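Local coordinates for protein S-adenosyl-L-methionine-dependent 2-deoxy-scyllo-inosamine dehydrogenase (Bacillus circulans, PDB 4M7S) that catalyses the radical S-adenosylmethionine-dependent two-electron oxidation of 2-deoxy-scyllo-inosamine to amino-dideoxy-scyllo-inosose in butirosin biosynthesis, using two [4Fe-4S] clusters, at residues A[15-20]-A[65-70]; A[57-62]-A[73-78]; A[94-99]-A[112-117]. All blocks are in the same frame, centred on the assembly; numbering follows the deposited sequence. Where two conformers were deposited one is given.

Contact 1: A[15-20]-A[65-70]. With SF4 (iron/sulfur cluster), chain C.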
loop_
_atom_site.group_PDB
_atom_site.type_symbol
_atom_site.label_atom_id
_atom_site.label_comp_id
_atom_site.label_asym_id
_atom_site.label_seq_id
_atom_site.Cartn_x
_atom_site.Cartn_y
_atom_site.Cartn_z
ATOM N N GLN A 15 11.589 -0.124 7.747
ATOM C CA GLN A 15 12.510 -1.244 7.935
ATOM C C GLN A 15 11.752 -2.562 7.925
ATOM O O GLN A 15 10.612 -2.642 8.376
ATOM C CB GLN A 15 13.332 -1.120 9.238
ATOM C CG GLN A 15 14.406 -2.227 9.395
ATOM C CD GLN A 15 15.294 -2.089 10.635
ATOM O OE1 GLN A 15 14.819 -1.778 11.732
ATOM N NE2 GLN A 15 16.590 -2.336 10.462
ATOM N N CYS A 16 12.395 -3.589 7.392
ATOM C CA CYS A 16 11.932 -4.954 7.572
ATOM C C CYS A 16 13.036 -5.783 8.213
ATOM O O CYS A 16 14.219 -5.516 7.993
ATOM C CB CYS A 16 11.555 -5.578 6.237
ATOM S SG CYS A 16 11.082 -7.284 6.470
ATOM N N ASN A 17 12.658 -6.794 8.992
ATOM C CA ASN A 17 13.647 -7.611 9.694
ATOM C C ASN A 17 14.321 -8.628 8.777
ATOM O O ASN A 17 15.359 -9.197 9.120
ATOM C CB ASN A 17 13.025 -8.322 10.899
ATOM C CG ASN A 17 11.878 -9.231 10.512
ATOM O OD1 ASN A 17 10.832 -8.769 10.046
ATOM N ND2 ASN A 17 12.066 -10.537 10.707
ATOM N N ARG A 18 13.732 -8.855 7.610
ATOM C CA ARG A 18 14.309 -9.819 6.680
ATOM C C ARG A 18 15.140 -9.147 5.591
ATOM O O ARG A 18 15.131 -7.921 5.445
ATOM C CB ARG A 18 13.228 -10.733 6.090
ATOM C CG ARG A 18 12.773 -11.797 7.078
ATOM C CD ARG A 18 11.809 -12.797 6.487
ATOM N NE ARG A 18 11.297 -13.698 7.519
ATOM C CZ ARG A 18 11.899 -14.819 7.906
ATOM N NH1 ARG A 18 13.040 -15.201 7.343
ATOM N NH2 ARG A 18 11.357 -15.567 8.858
ATOM N N THR A 19 15.855 -9.966 4.831
ATOM C CA THR A 19 16.846 -9.474 3.890
ATOM C C THR A 19 16.645 -10.093 2.515
ATOM O O THR A 19 17.608 -10.289 1.785
ATOM C CB THR A 19 18.256 -9.834 4.379
ATOM O OG1 THR A 19 18.330 -11.251 4.585
ATOM C CG2 THR A 19 18.571 -9.118 5.697
ATOM N N CYS A 20 15.392 -10.387 2.167
ATOM C CA CYS A 20 15.082 -11.136 0.946
ATOM C C CYS A 20 15.741 -10.527 -0.292
ATOM O O CYS A 20 15.512 -9.361 -0.629
ATOM C CB CYS A 20 13.570 -11.237 0.753
ATOM S SG CYS A 20 12.705 -11.897 2.204
ATOM N N PRO A 65 5.166 -4.146 9.155
ATOM C CA PRO A 65 4.357 -3.274 10.017
ATOM C C PRO A 65 4.435 -3.640 11.504
ATOM O O PRO A 65 4.332 -2.746 12.339
ATOM C CB PRO A 65 2.924 -3.449 9.477
ATOM C CG PRO A 65 2.940 -4.778 8.754
ATOM C CD PRO A 65 4.350 -4.932 8.209
ATOM N N LEU A 66 4.621 -4.912 11.839
ATOM C CA LEU A 66 4.720 -5.301 13.255
ATOM C C LEU A 66 5.986 -4.779 13.943
ATOM O O LEU A 66 6.161 -4.951 15.152
ATOM C CB LEU A 66 4.611 -6.817 13.440
ATOM C CG LEU A 66 3.314 -7.516 13.022
ATOM C CD1 LEU A 66 3.070 -8.730 13.898
ATOM C CD2 LEU A 66 2.122 -6.596 13.082
ATOM N N LEU A 67 6.871 -4.156 13.169
ATOM C CA LEU A 67 8.062 -3.526 13.726
ATOM C C LEU A 67 7.765 -2.085 14.134
ATOM O O LEU A 67 8.548 -1.456 14.830
ATOM C CB LEU A 67 9.215 -3.549 12.720
ATOM C CG LEU A 67 10.148 -4.759 12.760
ATOM C CD1 LEU A 67 11.287 -4.629 11.745
ATOM C CD2 LEU A 67 10.710 -4.894 14.160
ATOM N N CYS A 68 6.631 -1.563 13.685
ATOM C CA CYS A 68 6.269 -0.185 13.973
ATOM C C CYS A 68 5.933 -0.067 15.451
ATOM O O CYS A 68 5.032 -0.757 15.942
ATOM C CB CYS A 68 5.051 0.214 13.134
ATOM S SG CYS A 68 4.482 1.897 13.433
ATOM N N LYS A 69 6.633 0.804 16.168
ATOM C CA LYS A 69 6.419 0.893 17.610
ATOM C C LYS A 69 5.077 1.542 17.950
ATOM O O LYS A 69 4.573 1.375 19.055
ATOM C CB LYS A 69 7.586 1.595 18.311
ATOM C CG LYS A 69 7.708 3.099 18.116
ATOM C CD LYS A 69 9.071 3.568 18.651
ATOM C CE LYS A 69 9.106 5.061 18.975
ATOM N NZ LYS A 69 9.232 5.956 17.783
ATOM N N ASN A 70 4.494 2.246 16.979
ATOM C CA ASN A 70 3.214 2.930 17.167
ATOM C C ASN A 70 2.069 2.199 16.497
ATOM O O ASN A 70 0.999 2.774 16.317
ATOM C CB ASN A 70 3.261 4.346 16.581
ATOM C CG ASN A 70 4.037 5.306 17.436
ATOM O OD1 ASN A 70 3.819 5.397 18.643
ATOM N ND2 ASN A 70 4.954 6.043 16.816
HETATM FE FE1 SF4 C . 10.798 -7.939 4.169
HETATM FE FE2 SF4 C . 11.371 -10.002 2.587
HETATM FE FE3 SF4 C . 10.950 -7.615 1.503
HETATM FE FE4 SF4 C . 8.852 -8.939 2.599
HETATM S S1 SF4 C . 10.042 -9.574 0.741
HETATM S S2 SF4 C . 9.337 -6.720 2.886
HETATM S S3 SF4 C . 9.884 -10.039 4.343
HETATM S S4 SF4 C . 12.714 -8.170 2.890
#

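Contact 2: A[57-62]-A[73-78]. With SF4 (iron/sulfur cluster), chain C.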
loop_
_atom_site.group_PDB
_atom_site.type_symbol
_atom_site.label_atom_id
_atom_site.label_comp_id
_atom_site.label_asym_id
_atom_site.label_seq_id
_atom_site.Cartn_x
_atom_site.Cartn_y
_atom_site.Cartn_z
ATOM N N ILE A 57 -7.355 -0.303 3.904
ATOM C CA ILE A 57 -6.121 0.355 4.305
ATOM C C ILE A 57 -5.110 -0.689 4.786
ATOM O O ILE A 57 -5.424 -1.518 5.644
ATOM C CB ILE A 57 -6.367 1.469 5.373
ATOM C CG1 ILE A 57 -5.047 2.089 5.840
ATOM C CG2 ILE A 57 -7.164 0.929 6.569
ATOM C CD1 ILE A 57 -5.226 3.435 6.545
ATOM N N SER A 58 -3.914 -0.683 4.199
ATOM C CA SER A 58 -2.818 -1.532 4.682
ATOM C C SER A 58 -1.632 -0.706 5.204
ATOM O O SER A 58 -1.525 0.491 4.908
ATOM C CB SER A 58 -2.374 -2.550 3.627
ATOM O OG SER A 58 -2.357 -1.998 2.335
ATOM N N PHE A 59 -0.754 -1.348 5.980
ATOM C CA PHE A 59 0.277 -0.641 6.745
ATOM C C PHE A 59 1.701 -1.049 6.387
ATOM O O PHE A 59 2.624 -0.937 7.215
ATOM C CB PHE A 59 0.052 -0.873 8.236
ATOM C CG PHE A 59 -1.320 -0.499 8.689
ATOM C CD1 PHE A 59 -1.598 0.799 9.105
ATOM C CD2 PHE A 59 -2.345 -1.432 8.673
ATOM C CE1 PHE A 59 -2.864 1.154 9.522
ATOM C CE2 PHE A 59 -3.632 -1.078 9.075
ATOM C CZ PHE A 59 -3.886 0.214 9.507
ATOM N N HIS A 60 1.884 -1.485 5.130
ATOM C CA HIS A 60 3.112 -2.147 4.625
ATOM C C HIS A 60 3.487 -1.675 3.205
ATOM O O HIS A 60 2.731 -1.924 2.263
ATOM C CB HIS A 60 2.849 -3.663 4.579
ATOM C CG HIS A 60 4.006 -4.495 4.098
ATOM N ND1 HIS A 60 4.405 -5.645 4.746
ATOM C CD2 HIS A 60 4.815 -4.377 3.017
ATOM C CE1 HIS A 60 5.426 -6.183 4.103
ATOM N NE2 HIS A 60 5.696 -5.435 3.051
ATOM N N PHE A 61 4.646 -1.035 3.022
ATOM C CA PHE A 61 5.047 -0.655 1.669
ATOM C C PHE A 61 6.127 -1.668 1.340
ATOM O O PHE A 61 5.889 -2.630 0.598
ATOM C CB PHE A 61 5.565 0.786 1.598
ATOM C CG PHE A 61 5.964 1.224 0.221
ATOM C CD1 PHE A 61 5.325 0.702 -0.904
ATOM C CD2 PHE A 61 6.991 2.142 0.043
ATOM C CE1 PHE A 61 5.698 1.084 -2.178
ATOM C CE2 PHE A 61 7.377 2.540 -1.238
ATOM C CZ PHE A 61 6.728 2.001 -2.356
ATOM N N TYR A 62 7.308 -1.481 1.918
ATOM C CA TYR A 62 8.357 -2.499 1.809
ATOM C C TYR A 62 9.002 -2.749 3.165
ATOM O O TYR A 62 10.169 -3.156 3.262
ATOM C CB TYR A 62 9.399 -2.107 0.775
ATOM C CG TYR A 62 8.970 -2.373 -0.649
ATOM C CD1 TYR A 62 9.170 -3.617 -1.236
ATOM C CD2 TYR A 62 8.358 -1.381 -1.402
ATOM C CE1 TYR A 62 8.779 -3.863 -2.543
ATOM C CE2 TYR A 62 7.960 -1.615 -2.708
ATOM C CZ TYR A 62 8.169 -2.856 -3.269
ATOM O OH TYR A 62 7.775 -3.079 -4.565
ATOM N N LEU A 73 -1.467 2.173 18.241
ATOM C CA LEU A 73 -1.980 3.536 18.162
ATOM C C LEU A 73 -2.550 3.807 16.774
ATOM O O LEU A 73 -3.680 4.288 16.633
ATOM C CB LEU A 73 -0.825 4.504 18.432
ATOM C CG LEU A 73 -0.980 5.977 18.832
ATOM C CD1 LEU A 73 -0.308 6.858 17.816
ATOM C CD2 LEU A 73 -2.424 6.399 19.089
ATOM N N PHE A 74 -1.752 3.502 15.751
ATOM C CA PHE A 74 -2.149 3.736 14.364
ATOM C C PHE A 74 -3.382 2.932 13.973
ATOM O O PHE A 74 -4.267 3.439 13.288
ATOM C CB PHE A 74 -0.996 3.431 13.397
ATOM C CG PHE A 74 0.154 4.400 13.500
ATOM C CD1 PHE A 74 0.005 5.606 14.155
ATOM C CD2 PHE A 74 1.385 4.099 12.930
ATOM C CE1 PHE A 74 1.057 6.500 14.246
ATOM C CE2 PHE A 74 2.440 4.986 13.018
ATOM C CZ PHE A 74 2.277 6.187 13.675
ATOM N N VAL A 75 -3.437 1.674 14.394
ATOM C CA VAL A 75 -4.608 0.846 14.108
ATOM C C VAL A 75 -5.851 1.353 14.853
ATOM O O VAL A 75 -6.945 1.422 14.284
ATOM C CB VAL A 75 -4.334 -0.632 14.460
ATOM C CG1 VAL A 75 -5.599 -1.452 14.313
ATOM C CG2 VAL A 75 -3.227 -1.185 13.568
ATOM N N GLY A 76 -5.681 1.711 16.125
ATOM C CA GLY A 76 -6.771 2.259 16.915
ATOM C C GLY A 76 -7.321 3.542 16.308
ATOM O O GLY A 76 -8.532 3.788 16.332
HETATM N N MSE A 77 -6.432 4.364 15.759
HETATM C CA MSE A 77 -6.853 5.609 15.111
HETATM C C MSE A 77 -7.680 5.376 13.844
HETATM O O MSE A 77 -8.551 6.186 13.510
HETATM C CB MSE A 77 -5.645 6.496 14.792
HETATM C CG MSE A 77 -4.962 7.082 16.017
HETATM SE SE MSE A 77 -3.344 8.110 15.578
HETATM C CE MSE A 77 -4.196 9.626 14.706
ATOM N N THR A 78 -7.429 4.280 13.134
ATOM C CA THR A 78 -8.202 4.021 11.924
ATOM C C THR A 78 -9.650 3.791 12.286
ATOM O O THR A 78 -10.555 4.266 11.600
ATOM C CB THR A 78 -7.698 2.812 11.116
ATOM O OG1 THR A 78 -8.047 1.605 11.805
ATOM C CG2 THR A 78 -6.213 2.893 10.921
HETATM FE FE1 SF4 C . 10.798 -7.939 4.169
HETATM FE FE2 SF4 C . 11.371 -10.002 2.587
HETATM FE FE3 SF4 C . 10.950 -7.615 1.503
HETATM FE FE4 SF4 C . 8.852 -8.939 2.599
HETATM S S1 SF4 C . 10.042 -9.574 0.741
HETATM S S2 SF4 C . 9.337 -6.720 2.886
HETATM S S3 SF4 C . 9.884 -10.039 4.343
HETATM S S4 SF4 C . 12.714 -8.170 2.890
#

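Contact 3: A[94-99]-A[112-117]. With SF4 (iron/sulfur cluster), chain C.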
loop_
_atom_site.group_PDB
_atom_site.type_symbol
_atom_site.label_atom_id
_atom_site.label_comp_id
_atom_site.label_asym_id
_atom_site.label_seq_id
_atom_site.Cartn_x
_atom_site.Cartn_y
_atom_site.Cartn_z
ATOM N N ASP A 94 7.007 -12.927 11.535
ATOM C CA ASP A 94 8.039 -13.194 12.545
ATOM C C ASP A 94 7.757 -12.538 13.902
ATOM O O ASP A 94 8.305 -12.948 14.927
ATOM C CB ASP A 94 9.410 -12.752 12.039
ATOM C CG ASP A 94 9.808 -13.448 10.753
ATOM O OD1 ASP A 94 9.315 -14.570 10.507
ATOM O OD2 ASP A 94 10.616 -12.874 9.993
ATOM N N PHE A 95 6.922 -11.505 13.892
ATOM C CA PHE A 95 6.546 -10.798 15.113
ATOM C C PHE A 95 5.100 -11.059 15.534
ATOM O O PHE A 95 4.648 -10.545 16.556
ATOM C CB PHE A 95 6.766 -9.290 14.944
ATOM C CG PHE A 95 8.213 -8.891 14.940
ATOM C CD1 PHE A 95 8.854 -8.569 16.123
ATOM C CD2 PHE A 95 8.931 -8.844 13.756
ATOM C CE1 PHE A 95 10.197 -8.203 16.131
ATOM C CE2 PHE A 95 10.272 -8.486 13.750
ATOM C CZ PHE A 95 10.909 -8.166 14.944
ATOM N N LEU A 96 4.383 -11.864 14.754
ATOM C CA LEU A 96 2.964 -12.114 15.006
ATOM C C LEU A 96 2.714 -13.219 16.034
ATOM O O LEU A 96 2.426 -14.359 15.673
ATOM C CB LEU A 96 2.233 -12.445 13.699
ATOM C CG LEU A 96 0.703 -12.433 13.768
ATOM C CD1 LEU A 96 0.206 -11.103 14.305
ATOM C CD2 LEU A 96 0.106 -12.709 12.396
ATOM N N THR A 97 2.817 -12.877 17.314
ATOM C CA THR A 97 2.450 -13.806 18.373
ATOM C C THR A 97 0.936 -13.877 18.424
ATOM O O THR A 97 0.250 -13.090 17.763
ATOM C CB THR A 97 2.959 -13.326 19.741
ATOM O OG1 THR A 97 2.447 -12.015 20.009
ATOM C CG2 THR A 97 4.487 -13.297 19.772
ATOM N N GLU A 98 0.406 -14.805 19.208
ATOM C CA GLU A 98 -1.036 -14.888 19.381
ATOM C C GLU A 98 -1.568 -13.631 20.077
ATOM O O GLU A 98 -2.659 -13.135 19.763
ATOM C CB GLU A 98 -1.397 -16.140 20.182
ATOM C CG GLU A 98 -2.882 -16.309 20.402
ATOM C CD GLU A 98 -3.643 -16.569 19.117
ATOM O OE1 GLU A 98 -4.867 -16.304 19.086
ATOM O OE2 GLU A 98 -3.023 -17.045 18.141
ATOM N N LYS A 99 -0.782 -13.112 21.017
ATOM C CA LYS A 99 -1.131 -11.885 21.727
ATOM C C LYS A 99 -1.229 -10.660 20.813
ATOM O O LYS A 99 -2.204 -9.902 20.893
ATOM C CB LYS A 99 -0.119 -11.639 22.844
ATOM C CG LYS A 99 -0.420 -10.453 23.725
ATOM C CD LYS A 99 0.452 -10.529 24.979
ATOM C CE LYS A 99 0.940 -9.163 25.406
ATOM N NZ LYS A 99 -0.104 -8.403 26.130
ATOM N N PHE A 112 -5.245 -10.600 8.463
ATOM C CA PHE A 112 -3.796 -10.746 8.457
ATOM C C PHE A 112 -3.388 -11.633 7.283
ATOM O O PHE A 112 -3.867 -12.763 7.146
ATOM C CB PHE A 112 -3.313 -11.387 9.762
ATOM C CG PHE A 112 -3.642 -10.587 11.003
ATOM C CD1 PHE A 112 -4.864 -10.742 11.644
ATOM C CD2 PHE A 112 -2.717 -9.696 11.537
ATOM C CE1 PHE A 112 -5.163 -10.012 12.804
ATOM C CE2 PHE A 112 -3.007 -8.961 12.698
ATOM C CZ PHE A 112 -4.230 -9.122 13.328
ATOM N N ILE A 113 -2.518 -11.107 6.429
ATOM C CA ILE A 113 -1.958 -11.880 5.332
ATOM C C ILE A 113 -0.535 -12.176 5.744
ATOM O O ILE A 113 0.309 -11.281 5.718
ATOM C CB ILE A 113 -1.897 -11.078 4.021
ATOM C CG1 ILE A 113 -3.204 -10.323 3.764
ATOM C CG2 ILE A 113 -1.509 -11.986 2.852
ATOM C CD1 ILE A 113 -4.389 -11.207 3.575
ATOM N N VAL A 114 -0.263 -13.412 6.141
ATOM C CA VAL A 114 1.078 -13.752 6.600
ATOM C C VAL A 114 1.865 -14.431 5.487
ATOM O O VAL A 114 1.385 -15.386 4.873
ATOM C CB VAL A 114 1.051 -14.678 7.835
ATOM C CG1 VAL A 114 2.468 -14.982 8.290
ATOM C CG2 VAL A 114 0.255 -14.043 8.962
ATOM N N THR A 115 3.071 -13.935 5.231
ATOM C CA THR A 115 3.948 -14.550 4.245
ATOM C C THR A 115 5.258 -15.008 4.880
ATOM O O THR A 115 6.091 -14.186 5.259
ATOM C CB THR A 115 4.264 -13.580 3.089
ATOM O OG1 THR A 115 3.081 -12.854 2.734
ATOM C CG2 THR A 115 4.764 -14.342 1.867
ATOM N N GLN A 116 5.434 -16.320 5.006
ATOM C CA GLN A 116 6.725 -16.868 5.404
ATOM C C GLN A 116 7.735 -16.521 4.312
ATOM O O GLN A 116 7.568 -16.930 3.161
ATOM C CB GLN A 116 6.632 -18.383 5.572
ATOM C CG GLN A 116 7.974 -19.060 5.810
ATOM C CD GLN A 116 8.611 -18.629 7.114
ATOM O OE1 GLN A 116 7.919 -18.415 8.112
ATOM N NE2 GLN A 116 9.935 -18.487 7.113
ATOM N N HIS A 117 8.774 -15.762 4.658
ATOM C CA HIS A 117 9.720 -15.282 3.645
ATOM C C HIS A 117 11.113 -15.897 3.727
ATOM O O HIS A 117 11.362 -16.791 4.537
ATOM C CB HIS A 117 9.807 -13.753 3.651
ATOM C CG HIS A 117 8.759 -13.090 2.816
ATOM N ND1 HIS A 117 8.794 -13.092 1.438
ATOM C CD2 HIS A 117 7.641 -12.406 3.164
ATOM C CE1 HIS A 117 7.743 -12.439 0.972
ATOM N NE2 HIS A 117 7.029 -12.012 1.997
HETATM FE FE1 SF4 C . 10.798 -7.939 4.169
HETATM FE FE2 SF4 C . 11.371 -10.002 2.587
HETATM FE FE3 SF4 C . 10.950 -7.615 1.503
HETATM FE FE4 SF4 C . 8.852 -8.939 2.599
HETATM S S1 SF4 C . 10.042 -9.574 0.741
HETATM S S2 SF4 C . 9.337 -6.720 2.886
HETATM S S3 SF4 C . 9.884 -10.039 4.343
HETATM S S4 SF4 C . 12.714 -8.170 2.890
HETATM O O HOH W 1 7.358 -16.698 10.551
HETATM O O HOH W 2 8.672 -14.791 7.279
#

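Contact 1: A[15-20]-A[65-70]
Leu67 carries this contact almost alone, reaching across to the backbone of Gln15, Cys16 and Asn17. Its CB points at the cluster loop, and beyond CG the two branches part. CD1, anti to CA (chi2 -178°), does the touching: it lies 3.8 Å from Asn17 N and 4.0 Å from Gln15 O, so one methyl rests on the peptide groups either side of Cys16. The other branch, CD2, turns to the ring of Phe95. A branched aliphatic residue suits this place, since it can serve two neighbours at once without needing a polar partner.

Asn17 adds its CB, 4.2 Å from Leu67 CD1, while its amide is engaged elsewhere, OD1 with Asn92 and ND2 with Asp94. The CB of Cys16 points away from Leu67, and SG, anti to the backbone N (chi1 177°), binds iron FE1 of the cluster at 2.4 Å. The same sulfur accepts a nearly straight hydrogen bond from Arg18 N (3.3 Å, 171°). Cys20 SG binds a second iron, FE2.

These cysteines belong to the CxxxCxxC motif of radical SAM enzymes, completed by Cys23. The N-H bond to the Cys16 thiolate probably draws off some of its negative charge and may tune the cluster, whereas the leucine contact is van der Waals only, a methyl resting on peptide groups without a hydrogen bond.

Contact 2: A[57-62]-A[73-78]
Phe59 and Thr78 meet from opposite directions, the methyl CG2 of the threonine lying at the edge of the phenyl ring and in its plane, 3.8 Å from CZ. Val75 joins them with CG2, 4.3 Å from the same CZ and oblique to the ring. A large flat side chain is well placed here: from just past strand 56-58 it spans the gap to helix 71-81, where Val75 and Thr78 offer methyl groups.

The next shell explains why the threonine presents carbon. Its hydroxyl sits between the backbone N and the carbonyl carbon (chi1 73°), and OG1 donates to Val75 O, 2.7 Å away, meeting a lone pair in the carbonyl plane. With its polar end turned back onto the helix, CG2 is left for the ring. Further out, Tyr41 of helix 38-50 touches both Phe59 and Thr78, while Ile89 and Pro87 of strand 86-91 pack on Phe59 and Thr78 respectively.

The contact thus joins strand to helix within a beta-alpha-beta unit of the radical SAM core. Its chemistry is wholly apolar across the interface: the hydroxyl of Thr78 donates within its own helix, and the ring is met by methyl groups with no hydrogen bond between the segments.

Contact 3: A[94-99]-A[112-117]
Two torsions aim Leu96 at strand 111-116: chi1 (-167°) sets CG opposite the backbone N, and chi2 (55°) then parts the methyls so that each finds a different partner. CD2 lies 3.7 Å from Val114 CG2, the branch that stands beside the valine's own backbone N. CD1 reaches Phe112 CE2 at 4.2 Å, oblique to the ring. Phe112 and Val114, two residues apart, point to the same side of the strand, so a forked leucine can fill the step between a flat ring and a beta-branched side chain.

Beyond this apolar patch the link becomes polar and runs through water. One water donates to Asp94 OD1 (2.9 Å) and to Gln116 OE1 (3.0 Å), although Gln116 is poorly ordered. A second accepts from His117 N at 2.8 Å; its long approach to Asp94 OD1 (3.3 Å) is less certain, as it has more acceptors than protons. The imidazole of His117, also poorly ordered, lies with one face against the cluster, its ND1 hydrogen-bonded to Tyr22 OH.

The chain bends at Leu96 in an inverse gamma turn, closed by a weak bond from Thr97 N to Phe95 O, and Thr97 then caps helix 98-107. Leu101 of that helix packs on both Leu96 and Phe112, within the beta-alpha-beta crossover of strand 86-91, helix 98-107 and strand 111-116.

Overall arrangement
All three contacts lie in the radical SAM core and have a segment reaching the same [4Fe-4S] cluster, but by different routes: contact 1 supplies cysteine ligands, while Tyr62 O of contact 2 and His117 of contact 3 lie beside the cluster as non-ligands. The Phe59 packing of contact 2 is itself remote from it. Contacts 1 and 3, with centres 11 Å apart, are tied by charge, Arg18 NE meeting Asp94 OD2 in a 2.7 Å salt bridge; separately, Phe95 packs on Leu66. Contacts 1 and 2 lie about 13 Å apart between centres and touch where Pro65 packs on Phe59 and His60, and Cys68 on Phe74. Contacts 2 and 3 do not touch, their nearest atoms about 6 Å apart, yet both reach the same sheet.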